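Local coordinates for globin III, extracellular (Lumbricus terrestris, PDB 1X9F), which probably carries oxygen as a heme-binding globin subunit of erythrocruorin, the extracellular hemoglobin of the earthworm, at residues Phe113-Phe116 and Gly117-Ala121; Leu120-Gly123 and Leu124-Leu128. All blocks are in the same frame, centred on the assembly; numbering follows the deposited sequence.

Interaction 1. Residues Phe113-Phe116 and Gly117-Ala121; sequences FKKF and GEILA. With HEM (protoporphyrin IX containing Fe), chain R.
F116 overlaps L120 one helical turn later, its CE1 lying 3.9 Å from CD2 of the leucine. The same atom meets the heme vinyl at the ring's edge, CE1 3.5 Å from HEM CBB, near the ring plane. CG of F116 is turned anti to the backbone N (chi1 -166°), which swings the phenyl to this vinyl corner. F113, one turn earlier, presents a face instead, with the methyl CMC of HEM over the ring centre, while its CE2 comes 3.4 Å from the methine CHC. With a serine at F113 the methyl and pyrrole C would probably lose their aromatic cover, and the ring of H102 its edge-to-face partner. On the outer side, K115 bends at chi2 and chi4 and brings NZ to the syn lone pair of E118 OE2 (2.7 Å), a salt bridge; K115 CD brushes I119 CD1 at 4.1 Å. Backbone bonds such as I119 N to K115 O (2.9 Å) hold the turns. F116 and I119 pack on L39 of helix 28-46, and L120 on L140 of helix 133-148. Helix 110-127 is the G helix of the globin fold by its place in the chain, and here its inner face lines the heme pocket through F113 and F116.

Interaction 2. Residues Leu120-Gly123 and Leu124-Leu128; sequences LATG and LPQVL
L120 and L124 pack one turn apart with crossing side chains, CG of the first 4.0 Å from CD1 of the second. CG of L124 stands anti to its own carbonyl carbon (chi1 -74°), which lays the isobutyl group back over the preceding turn, beside L120 O; the same oxygen accepts L124 N at 3.1 Å. This apolar pair faces L140 of helix 133-148, and L124 also reaches W136 there and F35 of helix 28-46. On the side away from the leucines, T122 and Q126 run side by side. CG of Q126 is likewise anti to its carbonyl carbon (chi1 -73°) and the chain then extends, running along T122 with OE1 3.9 Å from T122 CG2; T122 OG1 bonds back to E118 O. P125 has no N-H to give to A121 O; its ring carbon CD lies by that oxygen, with CG beside T122 O. The helix kinks here, and G123 O takes only weak bonds, from Q126 N and V127 N. K9 of the neighbouring hemoglobin chain d1 donates to P125 O. The chemistry implies apolar contact on the inner side and polar contact with a second subunit through P125 O, while the proline, lacking an N-H, accounts for one of the two bonds missing at the kink.

Overall arrangement
Both contacts lie on helix 110-127, and interaction 2 begins on L120 and A121, where interaction 1 ends; their centres are 11 Å apart. Each has buried apolar side chains inward and polar ones outward, and each leans on helices 28-46 and 133-148. Interaction 1 sits nearer the centre of the chain, where aromatic rings meet the heme, and its outer side carries a salt bridge on a more regularly bonded part of the helix. Interaction 2 is farther out, aliphatic inside, with weaker, kinked backbone bonding round a proline. No other protein chain touches 113-121, whereas 124-128 meets the neighbouring hemoglobin chain d1, so one helix passes from ligand pocket to subunit interface.

Interaction 1. Residues Phe113-Phe116 and Gly117-Ala121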
loop_
_atom_site.group_PDB
_atom_site.type_symbol
_atom_site.label_atom_id
_atom_site.label_comp_id
_atom_site.label_asym_id
_atom_site.label_seq_id
_atom_site.Cartn_x
_atom_site.Cartn_y
_atom_site.Cartn_z
ATOM N N PHE C 113 -24.873 39.625 1.875
ATOM C CA PHE C 113 -23.558 38.999 1.836
ATOM C C PHE C 113 -23.331 38.021 2.980
ATOM O O PHE C 113 -22.567 37.063 2.832
ATOM C CB PHE C 113 -22.464 40.059 1.807
ATOM C CG PHE C 113 -22.177 40.582 0.433
ATOM C CD1 PHE C 113 -23.009 41.528 -0.155
ATOM C CD2 PHE C 113 -21.074 40.122 -0.279
ATOM C CE1 PHE C 113 -22.749 42.011 -1.436
ATOM C CE2 PHE C 113 -20.803 40.599 -1.555
ATOM C CZ PHE C 113 -21.643 41.548 -2.137
ATOM N N LYS C 114 -23.988 38.250 4.114
ATOM C CA LYS C 114 -23.889 37.312 5.228
ATOM C C LYS C 114 -24.616 36.016 4.907
ATOM O O LYS C 114 -24.166 34.933 5.285
ATOM C CB LYS C 114 -24.438 37.915 6.517
ATOM C CG LYS C 114 -24.367 36.960 7.700
ATOM C CD LYS C 114 -24.806 37.653 8.966
ATOM C CE LYS C 114 -24.782 36.692 10.135
ATOM N NZ LYS C 114 -25.140 37.418 11.414
ATOM N N LYS C 115 -25.733 36.141 4.201
ATOM C CA LYS C 115 -26.506 34.993 3.771
ATOM C C LYS C 115 -25.750 34.220 2.699
ATOM O O LYS C 115 -25.657 32.994 2.760
ATOM C CB LYS C 115 -27.856 35.452 3.230
ATOM C CG LYS C 115 -29.033 34.752 3.863
ATOM C CD LYS C 115 -28.897 33.247 3.772
ATOM C CE LYS C 115 -29.957 32.552 4.608
ATOM N NZ LYS C 115 -29.898 32.957 6.051
ATOM N N PHE C 116 -25.214 34.947 1.724
ATOM C CA PHE C 116 -24.430 34.343 0.658
ATOM C C PHE C 116 -23.307 33.476 1.225
ATOM O O PHE C 116 -23.130 32.333 0.799
ATOM C CB PHE C 116 -23.886 35.415 -0.281
ATOM C CG PHE C 116 -23.352 34.868 -1.567
ATOM C CD1 PHE C 116 -21.989 34.915 -1.842
ATOM C CD2 PHE C 116 -24.207 34.282 -2.501
ATOM C CE1 PHE C 116 -21.482 34.401 -3.034
ATOM C CE2 PHE C 116 -23.712 33.760 -3.694
ATOM C CZ PHE C 116 -22.344 33.819 -3.960
ATOM N N GLY C 117 -22.584 34.009 2.208
ATOM C CA GLY C 117 -21.562 33.257 2.933
ATOM C C GLY C 117 -22.048 31.934 3.496
ATOM O O GLY C 117 -21.343 30.927 3.409
ATOM N N GLU C 118 -23.245 31.936 4.079
ATOM C CA GLU C 118 -23.839 30.711 4.609
ATOM C C GLU C 118 -24.171 29.750 3.483
ATOM O O GLU C 118 -23.854 28.563 3.570
ATOM C CB GLU C 118 -25.109 31.003 5.404
ATOM C CG GLU C 118 -24.922 31.935 6.587
ATOM C CD GLU C 118 -26.231 32.551 7.050
ATOM O OE1 GLU C 118 -26.190 33.387 7.977
ATOM O OE2 GLU C 118 -27.298 32.206 6.493
ATOM N N ILE C 119 -24.813 30.258 2.433
ATOM C CA ILE C 119 -25.153 29.432 1.274
ATOM C C ILE C 119 -23.888 28.840 0.640
ATOM O O ILE C 119 -23.866 27.668 0.259
ATOM C CB ILE C 119 -25.994 30.229 0.242
ATOM C CG1 ILE C 119 -27.355 30.599 0.838
ATOM C CG2 ILE C 119 -26.188 29.423 -1.048
ATOM C CD1 ILE C 119 -28.109 31.656 0.060
ATOM N N LEU C 120 -22.839 29.655 0.559
ATOM C CA LEU C 120 -21.561 29.256 -0.015
ATOM C C LEU C 120 -20.883 28.188 0.841
ATOM O O LEU C 120 -20.307 27.233 0.318
ATOM C CB LEU C 120 -20.669 30.491 -0.157
ATOM C CG LEU C 120 -19.481 30.543 -1.116
ATOM C CD1 LEU C 120 -19.805 29.955 -2.483
ATOM C CD2 LEU C 120 -19.032 31.988 -1.253
ATOM N N ALA C 121 -20.973 28.351 2.159
ATOM C CA ALA C 121 -20.421 27.379 3.106
ATOM C C ALA C 121 -21.111 26.018 3.029
ATOM O O ALA C 121 -20.477 24.982 3.220
ATOM C CB ALA C 121 -20.492 27.925 4.525
HETATM C CHA HEM R . -22.680 42.153 -10.053
HETATM C CHB HEM R . -19.061 39.596 -7.953
HETATM C CHC HEM R . -21.900 38.598 -4.111
HETATM C CHD HEM R . -25.391 41.457 -6.054
HETATM C C1A HEM R . -21.393 41.461 -9.842
HETATM C C2A HEM R . -20.401 41.469 -10.821
HETATM C C3A HEM R . -19.292 40.710 -10.236
HETATM C C4A HEM R . -19.851 40.356 -8.920
HETATM C CMA HEM R . -17.940 40.375 -10.815
HETATM C CAA HEM R . -20.449 42.104 -12.185
HETATM C CBA HEM R . -19.718 43.432 -12.158
HETATM C CGA HEM R . -19.760 43.994 -13.554
HETATM O O1A HEM R . -18.928 43.582 -14.389
HETATM O O2A HEM R . -20.632 44.848 -13.821
HETATM C C1B HEM R . -19.539 39.080 -6.674
HETATM C C2B HEM R . -18.738 38.245 -5.904
HETATM C C3B HEM R . -19.579 37.980 -4.874
HETATM C C4B HEM R . -20.768 38.656 -5.042
HETATM C CMB HEM R . -17.331 37.745 -6.142
HETATM C CAB HEM R . -19.228 37.234 -3.822
HETATM C CBB HEM R . -18.586 36.384 -2.970
HETATM C C1C HEM R . -23.166 39.320 -4.327
HETATM C C2C HEM R . -24.212 39.237 -3.422
HETATM C C3C HEM R . -25.156 40.056 -3.983
HETATM C C4C HEM R . -24.657 40.533 -5.173
HETATM C CMC HEM R . -24.282 38.477 -2.122
HETATM C CAC HEM R . -26.515 40.298 -3.439
HETATM C CBC HEM R . -27.027 41.467 -2.869
HETATM C C1D HEM R . -24.955 41.933 -7.376
HETATM C C2D HEM R . -25.795 42.694 -8.186
HETATM C C3D HEM R . -25.067 42.924 -9.332
HETATM C C4D HEM R . -23.789 42.218 -9.081
HETATM C CMD HEM R . -27.191 43.173 -7.858
HETATM C CAD HEM R . -25.477 43.696 -10.556
HETATM C CBD HEM R . -26.225 42.734 -11.470
HETATM C CGD HEM R . -26.514 43.485 -12.738
HETATM O O1D HEM R . -27.581 44.129 -12.831
HETATM O O2D HEM R . -25.656 43.434 -13.639
HETATM N NA HEM R . -21.093 40.826 -8.673
HETATM N NB HEM R . -20.788 39.361 -6.203
HETATM N NC HEM R . -23.400 40.116 -5.410
HETATM N ND HEM R . -23.734 41.610 -7.873
HETATM FE FE HEM R . -22.244 40.514 -7.030
#

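Interaction 2. Residues Leu120-Gly123 and Leu124-Leu128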
loop_
_atom_site.group_PDB
_atom_site.type_symbol
_atom_site.label_atom_id
_atom_site.label_comp_id
_atom_site.label_asym_id
_atom_site.label_seq_id
_atom_site.Cartn_x
_atom_site.Cartn_y
_atom_site.Cartn_z
ATOM N N LEU C 120 -22.839 29.655 0.559
ATOM C CA LEU C 120 -21.561 29.256 -0.015
ATOM C C LEU C 120 -20.883 28.188 0.841
ATOM O O LEU C 120 -20.307 27.233 0.318
ATOM C CB LEU C 120 -20.669 30.491 -0.157
ATOM C CG LEU C 120 -19.481 30.543 -1.116
ATOM C CD1 LEU C 120 -19.805 29.955 -2.483
ATOM C CD2 LEU C 120 -19.032 31.988 -1.253
ATOM N N ALA C 121 -20.973 28.351 2.159
ATOM C CA ALA C 121 -20.421 27.379 3.106
ATOM C C ALA C 121 -21.111 26.018 3.029
ATOM O O ALA C 121 -20.477 24.982 3.220
ATOM C CB ALA C 121 -20.492 27.925 4.525
ATOM N N THR C 122 -22.414 26.035 2.765
ATOM C CA THR C 122 -23.199 24.816 2.649
ATOM C C THR C 122 -22.960 24.131 1.302
ATOM O O THR C 122 -22.783 22.913 1.240
ATOM C CB THR C 122 -24.690 25.149 2.856
ATOM O OG1 THR C 122 -24.873 25.647 4.190
ATOM C CG2 THR C 122 -25.562 23.883 2.823
ATOM N N GLY C 123 -22.937 24.921 0.232
ATOM C CA GLY C 123 -22.846 24.384 -1.121
ATOM C C GLY C 123 -21.488 23.842 -1.521
ATOM O O GLY C 123 -21.408 22.880 -2.284
ATOM N N LEU C 124 -20.418 24.461 -1.027
ATOM C CA LEU C 124 -19.069 24.061 -1.436
ATOM C C LEU C 124 -18.712 22.600 -1.114
ATOM O O LEU C 124 -18.239 21.890 -2.006
ATOM C CB LEU C 124 -18.000 25.026 -0.905
ATOM C CG LEU C 124 -17.871 26.402 -1.574
ATOM C CD1 LEU C 124 -17.164 27.370 -0.644
ATOM C CD2 LEU C 124 -17.155 26.324 -2.920
ATOM N N PRO C 125 -18.926 22.134 0.121
ATOM C CA PRO C 125 -18.651 20.732 0.428
ATOM C C PRO C 125 -19.494 19.790 -0.424
ATOM O O PRO C 125 -19.143 18.619 -0.569
ATOM C CB PRO C 125 -19.030 20.597 1.908
ATOM C CG PRO C 125 -19.844 21.777 2.228
ATOM C CD PRO C 125 -19.408 22.865 1.306
ATOM N N GLN C 126 -20.588 20.303 -0.984
ATOM C CA GLN C 126 -21.465 19.505 -1.844
ATOM C C GLN C 126 -20.851 19.251 -3.224
ATOM O O GLN C 126 -21.252 18.311 -3.918
ATOM C CB GLN C 126 -22.848 20.163 -1.982
ATOM C CG GLN C 126 -23.745 20.058 -0.732
ATOM C CD GLN C 126 -25.070 20.824 -0.856
ATOM O OE1 GLN C 126 -25.732 21.081 0.149
ATOM N NE2 GLN C 126 -25.451 21.184 -2.079
ATOM N N VAL C 127 -19.883 20.076 -3.618
ATOM C CA VAL C 127 -19.166 19.845 -4.868
ATOM C C VAL C 127 -17.711 19.392 -4.654
ATOM O O VAL C 127 -17.164 18.667 -5.487
ATOM C CB VAL C 127 -19.264 21.052 -5.835
ATOM C CG1 VAL C 127 -20.730 21.381 -6.125
ATOM C CG2 VAL C 127 -18.552 22.281 -5.287
ATOM N N LEU C 128 -17.098 19.802 -3.543
ATOM C CA LEU C 128 -15.714 19.425 -3.236
ATOM C C LEU C 128 -15.691 18.324 -2.198
ATOM O O LEU C 128 -16.174 18.525 -1.079
ATOM C CB LEU C 128 -14.941 20.626 -2.692
ATOM C CG LEU C 128 -15.123 21.942 -3.442
ATOM C CD1 LEU C 128 -14.514 23.103 -2.653
ATOM C CD2 LEU C 128 -14.487 21.833 -4.807
#